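Local structure of CSP3 (5FIG) at residues Cys67-Gly78 and Cys96-Ala107; Cys12-Phe23 and Asp42-Val53. The protein probably stores Cu(I) in the bacterial cytosol, binding many copper ions per molecule and so protecting the cell against copper toxicity. One frame throughout, in Å; residues are numbered along the deposited sequence.

Contact 1. Residues Cys67-Gly78 and Cys96-Ala107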
loop_
_atom_site.group_PDB
_atom_site.type_symbol
_atom_site.label_atom_id
_atom_site.label_comp_id
_atom_site.label_asym_id
_atom_site.label_seq_id
_atom_site.Cartn_x
_atom_site.Cartn_y
_atom_site.Cartn_z
ATOM N N CYS B 67 -2.717 12.989 -6.582
ATOM C CA CYS B 67 -2.122 14.148 -5.882
ATOM C C CYS B 67 -3.196 15.075 -5.266
ATOM O O CYS B 67 -3.036 15.547 -4.129
ATOM C CB CYS B 67 -1.210 14.947 -6.801
ATOM S SG CYS B 67 0.347 14.158 -7.051
ATOM N N ALA B 68 -4.293 15.320 -5.978
ATOM C CA ALA B 68 -5.371 16.137 -5.418
ATOM C C ALA B 68 -5.956 15.463 -4.144
ATOM O O ALA B 68 -6.229 16.137 -3.144
ATOM C CB ALA B 68 -6.448 16.400 -6.442
ATOM N N LEU B 69 -6.151 14.139 -4.195
ATOM C CA LEU B 69 -6.640 13.404 -3.010
ATOM C C LEU B 69 -5.658 13.477 -1.858
ATOM O O LEU B 69 -6.041 13.708 -0.704
ATOM C CB LEU B 69 -6.938 11.905 -3.354
ATOM C CG LEU B 69 -7.298 11.003 -2.194
ATOM C CD1 LEU B 69 -8.570 11.489 -1.509
ATOM C CD2 LEU B 69 -7.488 9.585 -2.724
ATOM N N CYS B 70 -4.380 13.309 -2.172
ATOM C CA CYS B 70 -3.350 13.401 -1.196
ATOM C C CYS B 70 -3.395 14.773 -0.511
ATOM O O CYS B 70 -3.238 14.845 0.720
ATOM C CB CYS B 70 -1.985 13.087 -1.820
ATOM S SG CYS B 70 -0.612 12.991 -0.641
ATOM N N ALA B 71 -3.605 15.823 -1.278
ATOM C CA ALA B 71 -3.638 17.178 -0.686
ATOM C C ALA B 71 -4.782 17.305 0.305
ATOM O O ALA B 71 -4.619 17.863 1.379
ATOM C CB ALA B 71 -3.735 18.248 -1.757
ATOM N N ASP B 72 -5.938 16.765 -0.073
ATOM C CA ASP B 72 -7.117 16.811 0.805
ATOM C C ASP B 72 -6.889 16.089 2.120
ATOM O O ASP B 72 -7.234 16.604 3.185
ATOM C CB ASP B 72 -8.340 16.245 0.106
ATOM C CG ASP B 72 -8.844 17.125 -1.034
ATOM O OD1 ASP B 72 -8.548 18.328 -1.111
ATOM O OD2 ASP B 72 -9.611 16.617 -1.873
ATOM N N ILE B 73 -6.310 14.880 2.044
ATOM C CA ILE B 73 -6.050 14.080 3.232
ATOM C C ILE B 73 -4.949 14.746 4.085
ATOM O O ILE B 73 -5.100 14.861 5.318
ATOM C CB ILE B 73 -5.662 12.649 2.884
ATOM C CG1 ILE B 73 -6.898 12.046 2.194
ATOM C CG2 ILE B 73 -5.222 11.884 4.117
ATOM C CD1 ILE B 73 -6.706 10.661 1.696
ATOM N N CYS B 74 -3.910 15.228 3.429
ATOM C CA CYS B 74 -2.848 15.963 4.139
ATOM C C CYS B 74 -3.409 17.195 4.848
ATOM O O CYS B 74 -3.046 17.431 6.009
ATOM C CB CYS B 74 -1.726 16.442 3.184
ATOM S SG CYS B 74 -0.629 15.134 2.664
ATOM N N GLU B 75 -4.263 17.980 4.170
ATOM C CA GLU B 75 -4.888 19.190 4.771
ATOM C C GLU B 75 -5.659 18.768 6.052
ATOM O O GLU B 75 -5.501 19.332 7.135
ATOM C CB GLU B 75 -5.783 19.995 3.705
ATOM C CG GLU B 75 -4.931 20.863 2.822
ATOM C CD GLU B 75 -5.713 21.572 1.737
ATOM O OE1 GLU B 75 -6.950 21.528 1.761
ATOM O OE2 GLU B 75 -5.075 22.166 0.834
ATOM N N ALA B 76 -6.451 17.704 5.965
ATOM C CA ALA B 76 -7.198 17.213 7.151
ATOM C C ALA B 76 -6.313 16.686 8.280
ATOM O O ALA B 76 -6.596 16.916 9.483
ATOM C CB ALA B 76 -8.189 16.121 6.757
ATOM N N CYS B 77 -5.286 15.924 7.918
ATOM C CA CYS B 77 -4.347 15.407 8.924
ATOM C C CYS B 77 -3.643 16.546 9.646
ATOM O O CYS B 77 -3.483 16.550 10.884
ATOM C CB CYS B 77 -3.351 14.485 8.267
ATOM S SG CYS B 77 -2.356 13.578 9.447
ATOM N N GLY B 78 -3.198 17.509 8.867
ATOM C CA GLY B 78 -2.553 18.725 9.447
ATOM C C GLY B 78 -3.456 19.471 10.383
ATOM O O GLY B 78 -3.054 19.923 11.456
ATOM N N CYS B 96 2.479 18.134 6.799
ATOM C CA CYS B 96 1.219 17.918 6.075
ATOM C C CYS B 96 0.829 19.106 5.216
ATOM O O CYS B 96 0.434 18.942 4.062
ATOM C CB CYS B 96 0.095 17.586 7.059
ATOM S SG CYS B 96 0.139 15.946 7.740
ATOM N N PHE B 97 0.944 20.290 5.764
ATOM C CA PHE B 97 0.554 21.460 5.008
ATOM C C PHE B 97 1.494 21.716 3.836
ATOM O O PHE B 97 1.063 22.128 2.772
ATOM C CB PHE B 97 0.394 22.660 5.920
ATOM C CG PHE B 97 -0.759 22.533 6.896
ATOM C CD1 PHE B 97 -2.047 22.265 6.463
ATOM C CD2 PHE B 97 -0.555 22.806 8.260
ATOM C CE1 PHE B 97 -3.106 22.199 7.370
ATOM C CE2 PHE B 97 -1.608 22.726 9.172
ATOM C CZ PHE B 97 -2.871 22.414 8.731
ATOM N N THR B 98 2.783 21.460 4.039
ATOM C CA THR B 98 3.725 21.577 2.955
ATOM C C THR B 98 3.404 20.623 1.835
ATOM O O THR B 98 3.504 20.953 0.667
ATOM C CB THR B 98 5.161 21.357 3.500
ATOM O OG1 THR B 98 5.452 22.451 4.364
ATOM C CG2 THR B 98 6.170 21.279 2.359
ATOM N N CYS B 99 3.122 19.381 2.216
ATOM C CA CYS B 99 2.798 18.371 1.251
ATOM C C CYS B 99 1.504 18.742 0.496
ATOM O O CYS B 99 1.480 18.616 -0.714
ATOM C CB CYS B 99 2.685 17.028 1.931
ATOM S SG CYS B 99 2.455 15.699 0.757
ATOM N N ALA B 100 0.495 19.231 1.200
ATOM C CA ALA B 100 -0.730 19.631 0.532
ATOM C C ALA B 100 -0.527 20.701 -0.512
ATOM O O ALA B 100 -0.999 20.570 -1.619
ATOM C CB ALA B 100 -1.755 20.098 1.541
ATOM N N GLU B 101 0.289 21.713 -0.190
ATOM C CA GLU B 101 0.594 22.708 -1.154
ATOM C C GLU B 101 1.359 22.219 -2.373
ATOM O O GLU B 101 1.042 22.555 -3.490
ATOM C CB GLU B 101 1.334 23.840 -0.454
ATOM C CG GLU B 101 1.685 24.986 -1.378
ATOM C CD GLU B 101 0.557 26.025 -1.532
ATOM O OE1 GLU B 101 -0.584 25.920 -1.060
ATOM O OE2 GLU B 101 0.781 26.977 -2.227
ATOM N N GLN B 102 2.335 21.323 -2.168
ATOM C CA GLN B 102 3.049 20.785 -3.298
ATOM C C GLN B 102 2.130 19.917 -4.168
ATOM O O GLN B 102 2.249 19.885 -5.396
ATOM C CB GLN B 102 4.244 19.940 -2.810
ATOM C CG GLN B 102 5.410 20.783 -2.283
ATOM C CD GLN B 102 6.301 21.365 -3.379
ATOM O OE1 GLN B 102 6.264 20.976 -4.534
ATOM N NE2 GLN B 102 6.979 22.405 -3.056
ATOM N N CYS B 103 1.300 19.130 -3.502
ATOM C CA CYS B 103 0.346 18.246 -4.238
ATOM C C CYS B 103 -0.672 19.061 -5.032
ATOM O O CYS B 103 -1.035 18.651 -6.140
ATOM C CB CYS B 103 -0.334 17.286 -3.265
ATOM S SG CYS B 103 0.752 15.908 -2.811
ATOM N N ARG B 104 -1.130 20.182 -4.483
ATOM C CA ARG B 104 -2.090 21.060 -5.228
ATOM C C ARG B 104 -1.445 21.587 -6.509
ATOM O O ARG B 104 -2.083 21.656 -7.558
ATOM C CB ARG B 104 -2.638 22.199 -4.326
ATOM C CG ARG B 104 -3.619 21.673 -3.276
ATOM C CD ARG B 104 -4.827 22.366 -2.619
ATOM N NE ARG B 104 -5.668 21.243 -2.887
ATOM C CZ ARG B 104 -6.382 20.462 -2.082
ATOM N NH1 ARG B 104 -6.596 20.707 -0.794
ATOM N NH2 ARG B 104 -6.934 19.398 -2.656
ATOM N N SER B 105 -0.152 21.934 -6.440
ATOM C CA SER B 105 0.590 22.351 -7.635
ATOM C C SER B 105 0.699 21.243 -8.663
ATOM O O SER B 105 0.496 21.476 -9.830
ATOM C CB SER B 105 1.999 22.790 -7.233
ATOM O OG SER B 105 1.866 23.854 -6.312
ATOM N N MET B 106 1.022 20.033 -8.206
ATOM C CA MET B 106 1.122 18.864 -9.099
ATOM C C MET B 106 -0.205 18.503 -9.732
ATOM O O MET B 106 -0.279 18.129 -10.927
ATOM C CB MET B 106 1.555 17.632 -8.372
ATOM C CG MET B 106 2.983 17.452 -8.134
ATOM S SD MET B 106 4.101 17.498 -9.542
ATOM C CE MET B 106 3.413 16.422 -10.738
ATOM N N ALA B 107 -1.270 18.675 -8.947
ATOM C CA ALA B 107 -2.624 18.340 -9.382
ATOM C C ALA B 107 -3.204 19.279 -10.434
ATOM O O ALA B 107 -4.136 18.936 -11.158
ATOM C CB ALA B 107 -3.553 18.288 -8.160
#
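R104 reaches from helix 89-107 across helix 63-81 and lies over A71. Its CB starts off to the side of the partner helix, and CG then packs on A71 CB. CD runs past the carboxylate of E75. NE, like CG, lies against A71 CB. The chain bends at chi3 (131°) and brings the guanidinium over the methyl group: A71 CB sits 3.4 Å above the plane, over its centre. Two acids stand at the edge of the group. R104 NH2 lies 2.5 Å from D72 OD1, a salt bridge too short to be trusted in detail. R104 NH1 faces the carboxylate of E75, which has two conformers. In one of them E75 OE2 is 2.7 Å from R104 NH1, a weak and doubtful bond, its N-H...O angle 146°. A68, A71, D72 and E75 form the hole that R104 fills as a knob.

Below this network the helices come close. A71 and A100 bring their CA atoms to 4.0 Å, and A100 CB also touches E75 CG at 3.5 Å. At one end, F97 lays a ring face against G78 CA in a CH-pi contact, 4.2 Å from the ring centroid.

The inner side is lined with sulfur. C74 SG lies 3.7 Å from C99 SG, and C70 SG lies 3.9 Å from C103 SG. C77 and C96 also meet through SG. C103 continues onto C8 of helix 6-27. Antiparallel helices with cysteines turned inward are characteristic of the Csp four-helix bundle, whose thiol-lined core probably takes up Cu(I).

Contact 2. Residues Cys12-Phe23 and Asp42-Val53; sequences CIDCMKACNHCF and DRECADICALAV
The two segments are antiparallel helices, their directions 156° apart and their axes 8.4 Å apart at closest approach. In register, C12 lies opposite C49, M16 opposite A46, their CA atoms 4.4 Å apart, and C19 opposite D42.

Four thiols, of C15, C19, C45 and C49, meet on the inner side. C15 SG stands 3.8 Å from both C45 SG and C49 SG, and C19 SG 3.7 Å from C45 SG. C15 has SG anti to its backbone N (chi1 -175°), which turns it in between the partner thiols. This row is one side of the cysteine-lined core of a four-helix bundle, in this apo form consistent with a site for Cu(I). The extended side chain of M16 lies along A46 and reaches A50 CB with SD.

At one end V53 CG2 packs on C12 CB at 3.5 Å. At the other, D42 reaches in between C22 and F23, its OD2 3.2 Å from C22 SG.

On the outer side A46 CB touches N20 OD1 at 3.3 Å. A water donates to N20 OD1 and, weakly, to D42 O. N20 ND2 bonds to Q57 of the third subunit, R43 NH2 to N20 of the fourth.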
loop_
_atom_site.group_PDB
_atom_site.type_symbol
_atom_site.label_atom_id
_atom_site.label_comp_id
_atom_site.label_asym_id
_atom_site.label_seq_id
_atom_site.Cartn_x
_atom_site.Cartn_y
_atom_site.Cartn_z
ATOM N N CYS B 12 6.075 14.582 -0.085
ATOM C CA CYS B 12 5.286 13.405 0.285
ATOM C C CYS B 12 6.101 12.443 1.162
ATOM O O CYS B 12 5.593 11.904 2.179
ATOM C CB CYS B 12 4.794 12.640 -0.952
ATOM S SG CYS B 12 3.503 13.495 -1.862
ATOM N N ILE B 13 7.345 12.233 0.797
ATOM C CA ILE B 13 8.236 11.333 1.594
ATOM C C ILE B 13 8.390 11.922 3.021
ATOM O O ILE B 13 8.358 11.229 4.013
ATOM C CB ILE B 13 9.582 11.134 0.880
ATOM C CG1 ILE B 13 9.368 10.280 -0.382
ATOM C CG2 ILE B 13 10.613 10.525 1.817
ATOM C CD1 ILE B 13 10.515 10.304 -1.338
ATOM N N ASP B 14 8.632 13.256 3.102
ATOM C CA ASP B 14 8.758 13.908 4.395
ATOM C C ASP B 14 7.495 13.831 5.231
ATOM O O ASP B 14 7.533 13.765 6.463
ATOM C CB ASP B 14 9.202 15.397 4.208
ATOM C CG ASP B 14 10.625 15.549 3.700
ATOM O OD1 ASP B 14 11.396 14.600 3.705
ATOM O OD2 ASP B 14 11.033 16.633 3.251
ATOM N N CYS B 15 6.347 13.936 4.565
ATOM C CA CYS B 15 5.082 13.889 5.246
ATOM C C CYS B 15 4.845 12.461 5.807
ATOM O O CYS B 15 4.362 12.294 6.910
ATOM C CB CYS B 15 3.988 14.350 4.320
ATOM S SG CYS B 15 2.387 14.473 5.117
ATOM N N MET B 16 5.129 11.457 4.997
ATOM C CA MET B 16 5.053 10.049 5.440
ATOM C C MET B 16 5.860 9.839 6.677
ATOM O O MET B 16 5.403 9.222 7.623
ATOM C CB MET B 16 5.546 9.137 4.354
ATOM C CG MET B 16 5.202 7.696 4.368
ATOM S SD MET B 16 6.165 7.003 3.014
ATOM C CE MET B 16 6.147 5.322 3.574
ATOM N N LYS B 17 7.104 10.315 6.645
ATOM C CA LYS B 17 7.957 10.180 7.789
ATOM C C LYS B 17 7.293 10.801 9.015
ATOM O O LYS B 17 7.278 10.246 10.082
ATOM C CB LYS B 17 9.309 10.848 7.504
ATOM C CG LYS B 17 10.282 10.801 8.646
ATOM C CD LYS B 17 11.608 11.447 8.260
ATOM C CE LYS B 17 12.548 11.377 9.445
ATOM N NZ LYS B 17 13.831 12.116 9.254
ATOM N N ALA B 18 6.860 12.043 8.872
ATOM C CA ALA B 18 6.301 12.763 10.025
ATOM C C ALA B 18 5.032 12.134 10.575
ATOM O O ALA B 18 4.850 12.025 11.779
ATOM C CB ALA B 18 6.044 14.238 9.645
ATOM N N CYS B 19 4.160 11.709 9.672
ATOM C CA CYS B 19 2.900 11.032 10.031
ATOM C C CYS B 19 3.150 9.717 10.682
ATOM O O CYS B 19 2.536 9.402 11.727
ATOM C CB CYS B 19 1.996 10.807 8.766
ATOM S SG CYS B 19 1.218 12.352 8.203
ATOM N N ASN B 20 4.083 8.931 10.127
ATOM C CA ASN B 20 4.419 7.639 10.777
ATOM C C ASN B 20 5.057 7.811 12.168
ATOM O O ASN B 20 4.788 7.069 13.092
ATOM C CB ASN B 20 5.322 6.794 9.870
ATOM C CG ASN B 20 4.581 6.171 8.717
ATOM O OD1 ASN B 20 3.425 5.864 8.862
ATOM N ND2 ASN B 20 5.241 5.984 7.562
ATOM N N HIS B 21 5.953 8.800 12.293
ATOM C CA HIS B 21 6.500 9.132 13.583
ATOM C C HIS B 21 5.451 9.580 14.596
ATOM O O HIS B 21 5.500 9.176 15.763
ATOM C CB HIS B 21 7.616 10.207 13.433
ATOM C CG HIS B 21 8.882 9.625 12.872
ATOM N ND1 HIS B 21 9.913 10.428 12.429
ATOM C CD2 HIS B 21 9.280 8.342 12.612
ATOM C CE1 HIS B 21 10.907 9.686 11.975
ATOM N NE2 HIS B 21 10.557 8.415 12.079
ATOM N N CYS B 22 4.552 10.435 14.167
ATOM C CA CYS B 22 3.476 10.921 15.001
ATOM C C CYS B 22 2.560 9.762 15.442
ATOM O O CYS B 22 2.169 9.655 16.605
ATOM C CB CYS B 22 2.681 12.005 14.233
ATOM S SG CYS B 22 1.409 12.885 15.149
ATOM N N PHE B 23 2.245 8.877 14.495
ATOM C CA PHE B 23 1.441 7.684 14.802
ATOM C C PHE B 23 1.998 6.900 15.951
ATOM O O PHE B 23 1.298 6.622 16.955
ATOM C CB PHE B 23 1.372 6.830 13.540
ATOM C CG PHE B 23 0.679 5.494 13.717
ATOM C CD1 PHE B 23 -0.695 5.380 13.523
ATOM C CD2 PHE B 23 1.410 4.347 14.016
ATOM C CE1 PHE B 23 -1.326 4.156 13.630
ATOM C CE2 PHE B 23 0.781 3.115 14.139
ATOM C CZ PHE B 23 -0.602 3.026 13.960
ATOM N N ASP B 42 -3.181 10.045 10.709
ATOM C CA ASP B 42 -1.738 9.774 10.453
ATOM C C ASP B 42 -1.586 8.526 9.590
ATOM O O ASP B 42 -0.740 8.485 8.678
ATOM C CB ASP B 42 -0.962 9.511 11.741
ATOM C CG ASP B 42 -0.635 10.770 12.513
ATOM O OD1 ASP B 42 -0.561 11.865 11.912
ATOM O OD2 ASP B 42 -0.435 10.633 13.755
ATOM N N ARG B 43 -2.360 7.500 9.902
ATOM C CA ARG B 43 -2.332 6.273 9.107
ATOM C C ARG B 43 -2.793 6.526 7.667
ATOM O O ARG B 43 -2.107 6.157 6.702
ATOM C CB ARG B 43 -3.173 5.177 9.753
ATOM C CG ARG B 43 -3.282 3.924 8.917
ATOM C CD ARG B 43 -4.252 2.937 9.480
ATOM N NE ARG B 43 -4.275 1.696 8.725
ATOM C CZ ARG B 43 -5.123 0.701 8.923
ATOM N NH1 ARG B 43 -6.019 0.741 9.903
ATOM N NH2 ARG B 43 -5.034 -0.364 8.154
ATOM N N GLU B 44 -3.922 7.228 7.527
ATOM C CA GLU B 44 -4.471 7.495 6.209
ATOM C C GLU B 44 -3.541 8.358 5.363
ATOM O O GLU B 44 -3.361 8.141 4.139
ATOM C CB GLU B 44 -5.881 8.181 6.386
ATOM C CG GLU B 44 -6.889 7.187 6.881
ATOM C CD GLU B 44 -8.289 7.726 6.673
ATOM O OE1 GLU B 44 -8.503 8.475 5.707
ATOM O OE2 GLU B 44 -9.164 7.449 7.523
ATOM N N CYS B 45 -2.938 9.363 6.020
ATOM C CA CYS B 45 -2.112 10.343 5.303
ATOM C C CYS B 45 -0.778 9.719 4.871
ATOM O O CYS B 45 -0.398 9.818 3.702
ATOM C CB CYS B 45 -1.884 11.529 6.198
ATOM S SG CYS B 45 -1.016 12.859 5.355
ATOM N N ALA B 46 -0.175 8.954 5.760
ATOM C CA ALA B 46 1.065 8.209 5.382
ATOM C C ALA B 46 0.820 7.265 4.206
ATOM O O ALA B 46 1.623 7.171 3.249
ATOM C CB ALA B 46 1.583 7.413 6.536
ATOM N N ASP B 47 -0.320 6.584 4.234
ATOM C CA ASP B 47 -0.659 5.658 3.151
ATOM C C ASP B 47 -0.875 6.351 1.808
ATOM O O ASP B 47 -0.408 5.885 0.747
ATOM C CB ASP B 47 -1.879 4.777 3.524
ATOM C CG ASP B 47 -1.608 3.800 4.687
ATOM O OD1 ASP B 47 -0.453 3.615 5.168
ATOM O OD2 ASP B 47 -2.578 3.118 5.087
ATOM N N ILE B 48 -1.630 7.448 1.800
ATOM C CA ILE B 48 -1.886 8.142 0.544
ATOM C C ILE B 48 -0.632 8.814 0.014
ATOM O O ILE B 48 -0.486 8.965 -1.198
ATOM C CB ILE B 48 -3.082 9.149 0.630
ATOM C CG1 ILE B 48 -3.558 9.665 -0.729
ATOM C CG2 ILE B 48 -2.766 10.387 1.443
ATOM C CD1 ILE B 48 -4.233 8.620 -1.589
ATOM N N CYS B 49 0.218 9.295 0.918
ATOM C CA CYS B 49 1.459 9.903 0.474
ATOM C C CYS B 49 2.331 8.873 -0.264
ATOM O O CYS B 49 2.889 9.202 -1.324
ATOM C CB CYS B 49 2.288 10.491 1.648
ATOM S SG CYS B 49 1.650 12.074 2.249
ATOM N N ALA B 50 2.391 7.654 0.265
ATOM C CA ALA B 50 3.110 6.584 -0.408
ATOM C C ALA B 50 2.499 6.338 -1.811
ATOM O O ALA B 50 3.208 6.109 -2.807
ATOM C CB ALA B 50 3.065 5.335 0.423
ATOM N N LEU B 51 1.158 6.313 -1.889
ATOM C CA LEU B 51 0.516 6.111 -3.192
ATOM C C LEU B 51 0.832 7.222 -4.206
ATOM O O LEU B 51 0.995 6.979 -5.419
ATOM C CB LEU B 51 -1.014 5.986 -3.024
ATOM C CG LEU B 51 -1.817 5.701 -4.296
ATOM C CD1 LEU B 51 -1.583 4.291 -4.746
ATOM C CD2 LEU B 51 -3.322 5.917 -4.065
ATOM N N ALA B 52 0.817 8.465 -3.727
ATOM C CA ALA B 52 1.126 9.613 -4.589
ATOM C C ALA B 52 2.540 9.549 -5.113
ATOM O O ALA B 52 2.790 9.755 -6.307
ATOM C CB ALA B 52 0.877 10.920 -3.844
ATOM N N VAL B 53 3.481 9.124 -4.244
ATOM C CA VAL B 53 4.884 8.903 -4.686
ATOM C C VAL B 53 4.933 7.871 -5.807
ATOM O O VAL B 53 5.542 8.091 -6.851
ATOM C CB VAL B 53 5.784 8.528 -3.531
ATOM C CG1 VAL B 53 7.152 8.084 -4.033
ATOM C CG2 VAL B 53 5.912 9.733 -2.576
HETATM O O HOH W 1 1.004 6.447 10.021
#

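Overall arrangement
Contacts 1 and 2 are two antiparallel helix pairs of one four-helix bundle, with centres 11 Å apart. They share no helix. Helix 36-57 of contact 2 is followed directly by helix 63-81 of contact 1. The pairs meet through their inner cysteines: C99 SG touches C12 SG, and C74 SG touches C45 SG. L69 on I48 adds an apolar contact. Contact 1 is only partly buried, and its outer side carries the acids and the arginine. Contact 2 is buried, its outer side covered by other subunits, and several of its polar side chains bond to them. Both touch the second subunit.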